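Local coordinates for protein putative peptidase (Parabacteroides merdae, PDB 4L8K) that is a putative peptidase of family S41 and probably cleaves peptide bonds by serine-type hydrolysis, at residues A[13-18]-A[59-64]; A[24-27]-A[32-35]; A[167-172]-A[226-231]. All blocks are in the same frame, centred on the assembly; numbering follows the deposited sequence.

Contact 1 (A[13-18]-A[59-64]); sequences EALWRI and KMLAEV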
loop_
_atom_site.group_PDB
_atom_site.type_symbol
_atom_site.label_atom_id
_atom_site.label_comp_id
_atom_site.label_asym_id
_atom_site.label_seq_id
_atom_site.Cartn_x
_atom_site.Cartn_y
_atom_site.Cartn_z
ATOM N N GLU A 13 -1.744 -30.927 -4.083
ATOM C CA GLU A 13 -2.693 -31.141 -2.989
ATOM C C GLU A 13 -2.410 -30.202 -1.817
ATOM O O GLU A 13 -3.331 -29.543 -1.355
ATOM C CB GLU A 13 -2.672 -32.606 -2.498
ATOM C CG GLU A 13 -3.212 -33.624 -3.490
ATOM C CD GLU A 13 -4.706 -33.680 -3.758
ATOM O OE1 GLU A 13 -5.486 -33.038 -3.015
ATOM O OE2 GLU A 13 -5.098 -34.402 -4.706
ATOM N N ALA A 14 -1.137 -30.110 -1.379
ATOM C CA ALA A 14 -0.714 -29.265 -0.262
ATOM C C ALA A 14 -0.964 -27.782 -0.547
ATOM O O ALA A 14 -1.549 -27.108 0.300
ATOM C CB ALA A 14 0.754 -29.490 0.041
ATOM N N LEU A 15 -0.569 -27.294 -1.746
ATOM C CA LEU A 15 -0.776 -25.910 -2.146
ATOM C C LEU A 15 -2.274 -25.563 -2.217
ATOM O O LEU A 15 -2.660 -24.508 -1.720
ATOM C CB LEU A 15 -0.075 -25.595 -3.489
ATOM C CG LEU A 15 -0.243 -24.142 -4.003
ATOM C CD1 LEU A 15 0.237 -23.107 -2.975
ATOM C CD2 LEU A 15 0.425 -23.938 -5.322
ATOM N N TRP A 16 -3.107 -26.439 -2.821
ATOM C CA TRP A 16 -4.547 -26.196 -2.917
ATOM C C TRP A 16 -5.173 -26.067 -1.504
ATOM O O TRP A 16 -5.984 -25.165 -1.269
ATOM C CB TRP A 16 -5.251 -27.313 -3.729
ATOM C CG TRP A 16 -6.699 -26.988 -3.970
ATOM C CD1 TRP A 16 -7.203 -26.204 -4.968
ATOM C CD2 TRP A 16 -7.798 -27.249 -3.071
ATOM N NE1 TRP A 16 -8.563 -26.042 -4.803
ATOM C CE2 TRP A 16 -8.953 -26.674 -3.646
ATOM C CE3 TRP A 16 -7.933 -27.990 -1.880
ATOM C CZ2 TRP A 16 -10.231 -26.826 -3.077
ATOM C CZ3 TRP A 16 -9.195 -28.133 -1.317
ATOM C CH2 TRP A 16 -10.324 -27.547 -1.903
ATOM N N ARG A 17 -4.781 -26.972 -0.582
ATOM C CA ARG A 17 -5.243 -27.043 0.803
ATOM C C ARG A 17 -4.796 -25.812 1.610
ATOM O O ARG A 17 -5.605 -25.261 2.362
ATOM C CB ARG A 17 -4.745 -28.331 1.468
ATOM C CG ARG A 17 -5.861 -29.182 2.086
ATOM C CD ARG A 17 -5.326 -30.405 2.804
ATOM N NE ARG A 17 -5.420 -30.272 4.260
ATOM C CZ ARG A 17 -4.466 -29.760 5.032
ATOM N NH1 ARG A 17 -3.332 -29.318 4.495
ATOM N NH2 ARG A 17 -4.642 -29.671 6.344
ATOM N N ILE A 18 -3.526 -25.366 1.431
ATOM C CA ILE A 18 -2.995 -24.182 2.122
ATOM C C ILE A 18 -3.853 -22.951 1.746
ATOM O O ILE A 18 -4.239 -22.183 2.632
ATOM C CB ILE A 18 -1.480 -23.961 1.850
ATOM C CG1 ILE A 18 -0.639 -25.038 2.574
ATOM C CG2 ILE A 18 -1.035 -22.547 2.293
ATOM C CD1 ILE A 18 0.789 -25.200 2.084
ATOM N N LYS A 59 -0.067 -20.792 -12.221
ATOM C CA LYS A 59 -1.301 -20.492 -12.965
ATOM C C LYS A 59 -2.520 -20.705 -12.086
ATOM O O LYS A 59 -3.483 -19.932 -12.168
ATOM C CB LYS A 59 -1.414 -21.356 -14.224
ATOM C CG LYS A 59 -0.719 -20.754 -15.417
ATOM C CD LYS A 59 -0.378 -21.803 -16.485
ATOM C CE LYS A 59 0.564 -21.237 -17.539
ATOM N NZ LYS A 59 -0.087 -20.196 -18.400
HETATM N N MSE A 60 -2.462 -21.737 -11.219
HETATM C CA MSE A 60 -3.513 -22.050 -10.244
HETATM C C MSE A 60 -3.673 -20.910 -9.257
HETATM O O MSE A 60 -4.804 -20.523 -8.977
HETATM C CB MSE A 60 -3.219 -23.347 -9.501
HETATM C CG MSE A 60 -4.425 -23.861 -8.750
HETATM SE SE MSE A 60 -4.132 -25.510 -7.776
HETATM C CE MSE A 60 -3.165 -24.814 -6.282
ATOM N N LEU A 61 -2.547 -20.348 -8.746
ATOM C CA LEU A 61 -2.631 -19.216 -7.817
ATOM C C LEU A 61 -3.134 -17.972 -8.538
ATOM O O LEU A 61 -3.922 -17.233 -7.966
ATOM C CB LEU A 61 -1.301 -18.920 -7.106
ATOM C CG LEU A 61 -0.699 -20.048 -6.249
ATOM C CD1 LEU A 61 0.553 -19.552 -5.562
ATOM C CD2 LEU A 61 -1.686 -20.562 -5.181
ATOM N N ALA A 62 -2.767 -17.798 -9.818
ATOM C CA ALA A 62 -3.207 -16.639 -10.604
ATOM C C ALA A 62 -4.738 -16.661 -10.869
ATOM O O ALA A 62 -5.295 -15.650 -11.277
ATOM C CB ALA A 62 -2.429 -16.549 -11.901
ATOM N N GLU A 63 -5.415 -17.779 -10.574
ATOM C CA GLU A 63 -6.881 -17.886 -10.698
ATOM C C GLU A 63 -7.603 -16.887 -9.779
ATOM O O GLU A 63 -8.690 -16.430 -10.122
ATOM C CB GLU A 63 -7.372 -19.313 -10.399
ATOM C CG GLU A 63 -6.917 -20.355 -11.422
ATOM C CD GLU A 63 -7.718 -20.465 -12.708
ATOM O OE1 GLU A 63 -8.901 -20.045 -12.729
ATOM O OE2 GLU A 63 -7.177 -21.042 -13.679
ATOM N N VAL A 64 -6.996 -16.534 -8.628
ATOM C CA VAL A 64 -7.590 -15.566 -7.701
ATOM C C VAL A 64 -7.182 -14.123 -8.074
ATOM O O VAL A 64 -7.585 -13.211 -7.373
ATOM C CB VAL A 64 -7.356 -15.858 -6.186
ATOM C CG1 VAL A 64 -7.970 -17.195 -5.784
ATOM C CG2 VAL A 64 -5.879 -15.773 -5.791
#

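Contact 2 (A[24-27]-A[32-35]); sequences CFFA and DWDD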
loop_
_atom_site.group_PDB
_atom_site.type_symbol
_atom_site.label_atom_id
_atom_site.label_comp_id
_atom_site.label_asym_id
_atom_site.label_seq_id
_atom_site.Cartn_x
_atom_site.Cartn_y
_atom_site.Cartn_z
ATOM N N CYS A 24 -7.854 -15.491 2.491
ATOM C CA CYS A 24 -8.902 -14.672 3.113
ATOM C C CYS A 24 -9.903 -14.026 2.159
ATOM O O CYS A 24 -10.892 -13.483 2.663
ATOM C CB CYS A 24 -8.260 -13.587 3.978
ATOM S SG CYS A 24 -7.138 -14.202 5.248
ATOM N N PHE A 25 -9.663 -14.027 0.823
ATOM C CA PHE A 25 -10.513 -13.216 -0.034
ATOM C C PHE A 25 -11.279 -13.951 -1.122
ATOM O O PHE A 25 -11.681 -13.311 -2.096
ATOM C CB PHE A 25 -9.648 -12.088 -0.642
ATOM C CG PHE A 25 -8.931 -11.302 0.439
ATOM C CD1 PHE A 25 -9.635 -10.431 1.278
ATOM C CD2 PHE A 25 -7.579 -11.514 0.691
ATOM C CE1 PHE A 25 -8.978 -9.733 2.305
ATOM C CE2 PHE A 25 -6.935 -10.852 1.744
ATOM C CZ PHE A 25 -7.635 -9.956 2.535
ATOM N N PHE A 26 -11.615 -15.231 -0.904
ATOM C CA PHE A 26 -12.384 -16.033 -1.870
ATOM C C PHE A 26 -13.762 -15.426 -2.222
ATOM O O PHE A 26 -14.173 -15.511 -3.378
ATOM C CB PHE A 26 -12.573 -17.477 -1.369
ATOM C CG PHE A 26 -11.354 -18.347 -1.526
ATOM C CD1 PHE A 26 -10.752 -18.512 -2.768
ATOM C CD2 PHE A 26 -10.830 -19.040 -0.441
ATOM C CE1 PHE A 26 -9.633 -19.331 -2.916
ATOM C CE2 PHE A 26 -9.715 -19.870 -0.594
ATOM C CZ PHE A 26 -9.134 -20.020 -1.832
ATOM N N ALA A 27 -14.433 -14.765 -1.255
ATOM C CA ALA A 27 -15.741 -14.119 -1.434
ATOM C C ALA A 27 -15.715 -12.974 -2.460
ATOM O O ALA A 27 -16.770 -12.630 -2.990
ATOM C CB ALA A 27 -16.246 -13.586 -0.095
ATOM N N ASP A 32 -14.445 -20.276 -8.226
ATOM C CA ASP A 32 -14.792 -21.205 -7.160
ATOM C C ASP A 32 -13.562 -22.097 -6.979
ATOM O O ASP A 32 -13.111 -22.722 -7.949
ATOM C CB ASP A 32 -16.064 -22.006 -7.522
ATOM C CG ASP A 32 -16.609 -22.989 -6.479
ATOM O OD1 ASP A 32 -15.849 -23.384 -5.560
ATOM O OD2 ASP A 32 -17.779 -23.417 -6.620
ATOM N N TRP A 33 -13.006 -22.134 -5.753
ATOM C CA TRP A 33 -11.789 -22.876 -5.437
ATOM C C TRP A 33 -11.964 -24.399 -5.573
ATOM O O TRP A 33 -10.976 -25.088 -5.829
ATOM C CB TRP A 33 -11.249 -22.492 -4.050
ATOM C CG TRP A 33 -9.786 -22.795 -3.866
ATOM C CD1 TRP A 33 -9.230 -23.557 -2.879
ATOM C CD2 TRP A 33 -8.693 -22.317 -4.670
ATOM N NE1 TRP A 33 -7.861 -23.592 -3.017
ATOM C CE2 TRP A 33 -7.502 -22.842 -4.113
ATOM C CE3 TRP A 33 -8.599 -21.460 -5.790
ATOM C CZ2 TRP A 33 -6.239 -22.593 -4.673
ATOM C CZ3 TRP A 33 -7.346 -21.177 -6.316
ATOM C CH2 TRP A 33 -6.183 -21.744 -5.763
ATOM N N ASP A 34 -13.204 -24.913 -5.477
ATOM C CA ASP A 34 -13.500 -26.337 -5.679
ATOM C C ASP A 34 -13.407 -26.708 -7.161
ATOM O O ASP A 34 -12.939 -27.802 -7.477
ATOM C CB ASP A 34 -14.894 -26.698 -5.129
ATOM C CG ASP A 34 -14.986 -26.856 -3.618
ATOM O OD1 ASP A 34 -13.946 -27.149 -2.983
ATOM O OD2 ASP A 34 -16.111 -26.740 -3.077
ATOM N N ASP A 35 -13.844 -25.800 -8.070
ATOM C CA ASP A 35 -13.768 -26.007 -9.526
ATOM C C ASP A 35 -12.321 -25.869 -9.996
ATOM O O ASP A 35 -11.946 -26.489 -10.991
ATOM C CB ASP A 35 -14.672 -25.031 -10.315
ATOM C CG ASP A 35 -16.145 -24.985 -9.914
ATOM O OD1 ASP A 35 -16.647 -25.990 -9.343
ATOM O OD2 ASP A 35 -16.808 -23.955 -10.203
#

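Contact 3 (A[167-172]-A[226-231]); sequences RIASRF and NDFVNV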
loop_
_atom_site.group_PDB
_atom_site.type_symbol
_atom_site.label_atom_id
_atom_site.label_comp_id
_atom_site.label_asym_id
_atom_site.label_seq_id
_atom_site.Cartn_x
_atom_site.Cartn_y
_atom_site.Cartn_z
ATOM N N ARG A 167 4.238 6.059 13.710
ATOM C CA ARG A 167 5.002 7.225 14.163
ATOM C C ARG A 167 4.718 8.453 13.287
ATOM O O ARG A 167 4.548 9.539 13.825
ATOM C CB ARG A 167 6.511 6.902 14.169
ATOM C CG ARG A 167 7.383 8.024 14.708
ATOM C CD ARG A 167 8.833 7.618 14.688
ATOM N NE ARG A 167 9.158 6.727 15.807
ATOM C CZ ARG A 167 10.292 6.043 15.946
ATOM N NH1 ARG A 167 11.252 6.132 15.028
ATOM N NH2 ARG A 167 10.460 5.242 16.977
ATOM N N ILE A 168 4.654 8.287 11.957
ATOM C CA ILE A 168 4.356 9.415 11.061
ATOM C C ILE A 168 2.866 9.811 11.200
ATOM O O ILE A 168 2.594 10.961 11.501
ATOM C CB ILE A 168 4.763 9.152 9.583
ATOM C CG1 ILE A 168 6.288 8.969 9.469
ATOM C CG2 ILE A 168 4.304 10.295 8.675
ATOM C CD1 ILE A 168 6.682 8.067 8.248
ATOM N N ALA A 169 1.925 8.853 11.049
ATOM C CA ALA A 169 0.472 9.108 11.114
ATOM C C ALA A 169 0.032 9.808 12.398
ATOM O O ALA A 169 -0.846 10.676 12.336
ATOM C CB ALA A 169 -0.300 7.811 10.947
ATOM N N SER A 170 0.641 9.448 13.546
ATOM C CA SER A 170 0.306 10.007 14.863
ATOM C C SER A 170 0.611 11.536 14.974
ATOM O O SER A 170 0.053 12.196 15.855
ATOM C CB SER A 170 0.993 9.220 15.977
ATOM O OG SER A 170 2.397 9.407 15.947
ATOM N N ARG A 171 1.416 12.094 14.033
ATOM C CA ARG A 171 1.756 13.515 13.953
ATOM C C ARG A 171 0.640 14.353 13.326
ATOM O O ARG A 171 0.712 15.572 13.359
ATOM C CB ARG A 171 3.049 13.727 13.146
ATOM C CG ARG A 171 4.290 13.059 13.743
ATOM C CD ARG A 171 4.581 13.574 15.145
ATOM N NE ARG A 171 5.884 13.132 15.631
ATOM C CZ ARG A 171 6.971 13.891 15.654
ATOM N NH1 ARG A 171 6.912 15.153 15.265
ATOM N NH2 ARG A 171 8.120 13.402 16.100
ATOM N N PHE A 172 -0.407 13.723 12.790
ATOM C CA PHE A 172 -1.481 14.443 12.112
ATOM C C PHE A 172 -2.820 14.328 12.867
ATOM O O PHE A 172 -3.838 14.854 12.415
ATOM C CB PHE A 172 -1.600 13.915 10.673
ATOM C CG PHE A 172 -0.338 14.117 9.869
ATOM C CD1 PHE A 172 -0.132 15.294 9.153
ATOM C CD2 PHE A 172 0.650 13.143 9.838
ATOM C CE1 PHE A 172 1.054 15.506 8.445
ATOM C CE2 PHE A 172 1.832 13.348 9.116
ATOM C CZ PHE A 172 2.017 14.529 8.410
ATOM N N ASN A 226 -0.522 1.141 2.409
ATOM C CA ASN A 226 -1.976 1.080 2.263
ATOM C C ASN A 226 -2.622 1.361 3.605
ATOM O O ASN A 226 -3.578 2.115 3.660
ATOM C CB ASN A 226 -2.434 -0.286 1.704
ATOM C CG ASN A 226 -3.868 -0.295 1.252
ATOM O OD1 ASN A 226 -4.309 0.579 0.509
ATOM N ND2 ASN A 226 -4.635 -1.283 1.684
ATOM N N ASP A 227 -2.071 0.796 4.703
ATOM C CA ASP A 227 -2.592 1.013 6.064
ATOM C C ASP A 227 -2.369 2.454 6.513
ATOM O O ASP A 227 -3.215 2.998 7.212
ATOM C CB ASP A 227 -1.947 0.040 7.061
ATOM C CG ASP A 227 -2.079 -1.427 6.716
ATOM O OD1 ASP A 227 -3.011 -1.785 5.936
ATOM O OD2 ASP A 227 -1.291 -2.222 7.244
ATOM N N PHE A 228 -1.221 3.050 6.144
ATOM C CA PHE A 228 -0.872 4.447 6.424
ATOM C C PHE A 228 -1.909 5.379 5.728
ATOM O O PHE A 228 -2.447 6.292 6.359
ATOM C CB PHE A 228 0.575 4.767 5.908
ATOM C CG PHE A 228 0.948 6.229 5.986
ATOM C CD1 PHE A 228 1.290 6.814 7.205
ATOM C CD2 PHE A 228 0.964 7.024 4.841
ATOM C CE1 PHE A 228 1.642 8.170 7.282
ATOM C CE2 PHE A 228 1.296 8.381 4.923
ATOM C CZ PHE A 228 1.644 8.943 6.141
ATOM N N VAL A 229 -2.163 5.137 4.426
ATOM C CA VAL A 229 -3.113 5.908 3.626
ATOM C C VAL A 229 -4.512 5.796 4.269
ATOM O O VAL A 229 -5.194 6.806 4.425
ATOM C CB VAL A 229 -3.085 5.451 2.141
ATOM C CG1 VAL A 229 -4.285 6.001 1.362
ATOM C CG2 VAL A 229 -1.777 5.904 1.476
ATOM N N ASN A 230 -4.890 4.584 4.696
ATOM C CA ASN A 230 -6.161 4.320 5.342
ATOM C C ASN A 230 -6.379 5.221 6.578
ATOM O O ASN A 230 -7.488 5.710 6.782
ATOM C CB ASN A 230 -6.257 2.863 5.745
ATOM C CG ASN A 230 -7.570 2.477 6.406
ATOM O OD1 ASN A 230 -8.659 2.860 5.988
ATOM N ND2 ASN A 230 -7.489 1.722 7.467
ATOM N N VAL A 231 -5.336 5.419 7.393
ATOM C CA VAL A 231 -5.437 6.245 8.595
ATOM C C VAL A 231 -5.488 7.727 8.200
ATOM O O VAL A 231 -6.312 8.472 8.728
ATOM C CB VAL A 231 -4.275 5.950 9.597
ATOM C CG1 VAL A 231 -4.358 6.852 10.837
ATOM C CG2 VAL A 231 -4.261 4.477 10.002
#

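Contact 1 (A[13-18]-A[59-64])
L15 and W16 of helix 8-22 meet M60 and L61 of helix 50-61 in an apolar helix-to-helix interface, part of the N-terminal helical bundle in a region related to the tricorn protease C1 domain. No hydrogen bond crosses the interface. Its main substance is aliphatic. The methyl ends of L15 and L61 meet head-on, with L15 CD1 and L61 CD2 3.9 Å apart, while L15 and M60, a selenomethionine, run alongside each other in opposite senses. The M60 methyl CE lies 3.8 Å from L15 CG and reaches the CD2 branch as well. L15 thus offers one methyl to L61 alone and shares the other between both partners. Cutting L15 back to an alanine is likely to open a gap beside M60 CE and L61 CD2, leaving both with less to pack on. Both leucines also touch V263 of strand 262-266.

The second component is a Met-aromatic contact. M60 SE stands at the edge of the W16 indole, 5.3 Å from the centroid of the five-membered ring and 87° off its normal, hence almost in the ring plane. The polar end of that indole is turned to the next helix, where NE1 donates to W33 O. M60 has CG opposite its own backbone N (chi1 -166°) and an extended chi2; the bend comes at chi3, 77°, and brings CE to 3.8 Å from W16 N and 4.1 Å from W16 CB.

Contact 2 (A[24-27]-A[32-35])
F26 and W33 carry this contact by themselves, ring against ring. The F26 corner formed by CE1 and CZ dips onto the indole: CZ stands 3.5 Å from W33 CG, over one face of the tryptophan and displaced toward its rim. The two rings meet obliquely, their planes inclined at 38° and the phenyl centroid 4.6 Å from that of the five-membered ring. Beside it, W33 CB makes an off-centre CH-pi contact, 4.2 Å from the centroid of the F26 ring. With W33 CG anti to the backbone N (chi1 -158°), the indole is placed so that one face receives F26 CZ.

Behind the rings lies the start of a helix. D32 occupies the N-cap position, and its OD1 accepts from D34 N at 3.1 Å with an N-H...O angle of 155°; the donor comes from above the carboxylate plane. This bond caps the first turn of the helix, from which W33 projects. Further out, Y23 meets the F26 ring edge-to-face, and H190 brings its imidazole against the same ring.

The pair therefore closes the loop that joins helix 8-22 to helix 33-43: F26 sits in a 3-10 turn of that loop, W33 in the opening turn of helix 33-43, and the indole stacks on W16 and touches M19, both on helix 8-22.

Contact 3 (A[167-172]-A[226-231])
R171 NH1 is gripped twice, by a salt bridge to D138 OD1 and a hydrogen bond to T207 O, while R171 NH2 pairs with E134 OE1. The two salt bridges join the end of segment 167-172 to the start of helix 134-143, and the bond to T207 ties R171 to a loop. R171 N in turn donates to I168 O at 3.0 Å, which links the same turn to the residues that face helix 224-232.

The side chains that meet across the interface are apolar, and no hydrogen bond crosses it. I168 and F228 cross at about a right angle: the CG2 branch of the isoleucine approaches the ring obliquely, 3.7 Å from F228 CE1 and 3.9 Å from CZ. A169 follows with its backbone N at the ring edge, in plane, 3.8 Å from CE1, and its methyl CB is 4.2 Å from the same carbon. That CB is shared, since V231 CG1 comes to 4.2 Å from it one helical turn further on. With chi1 at 172°, F228 trails its ring away from its backbone N, and this carries the end of the side chain closer to helix 162-169 than its CB direction alone would suggest. Beyond the pair, the rings of F128 and F152 also meet F228, which extends the apolar layer toward the central sheet.

The small side chain of A169 is consistent with the close approach of the two helices, 6.7 Å between A169 CA and F228 CA. The contact between the segments rests on van der Waals packing, with the ionic bonds of R171 outside it.

Overall arrangement
Contacts 1 and 2 form one unit in the N-terminal helical region: their centres are 10 Å apart, contact 2 falls within the length of chain that contact 1 brackets, and a probable hydrogen bond, W16 NE1 to W33 O, 2.8 Å, joins them, with V64 CG1 packing 3.9 Å from F26 CE1. Contact 3 belongs to the peptidase S41 region on the opposite side of the chain's centre. Its centre is 34 Å from that of contact 1 and 32 Å from that of contact 2; the nearest atoms of contacts 2 and 3 are about 9 Å apart, without touching. Next to contact 3, the V231 side chain lies about 4 Å from a bound methylpentanediol, probably from the crystallisation liquor.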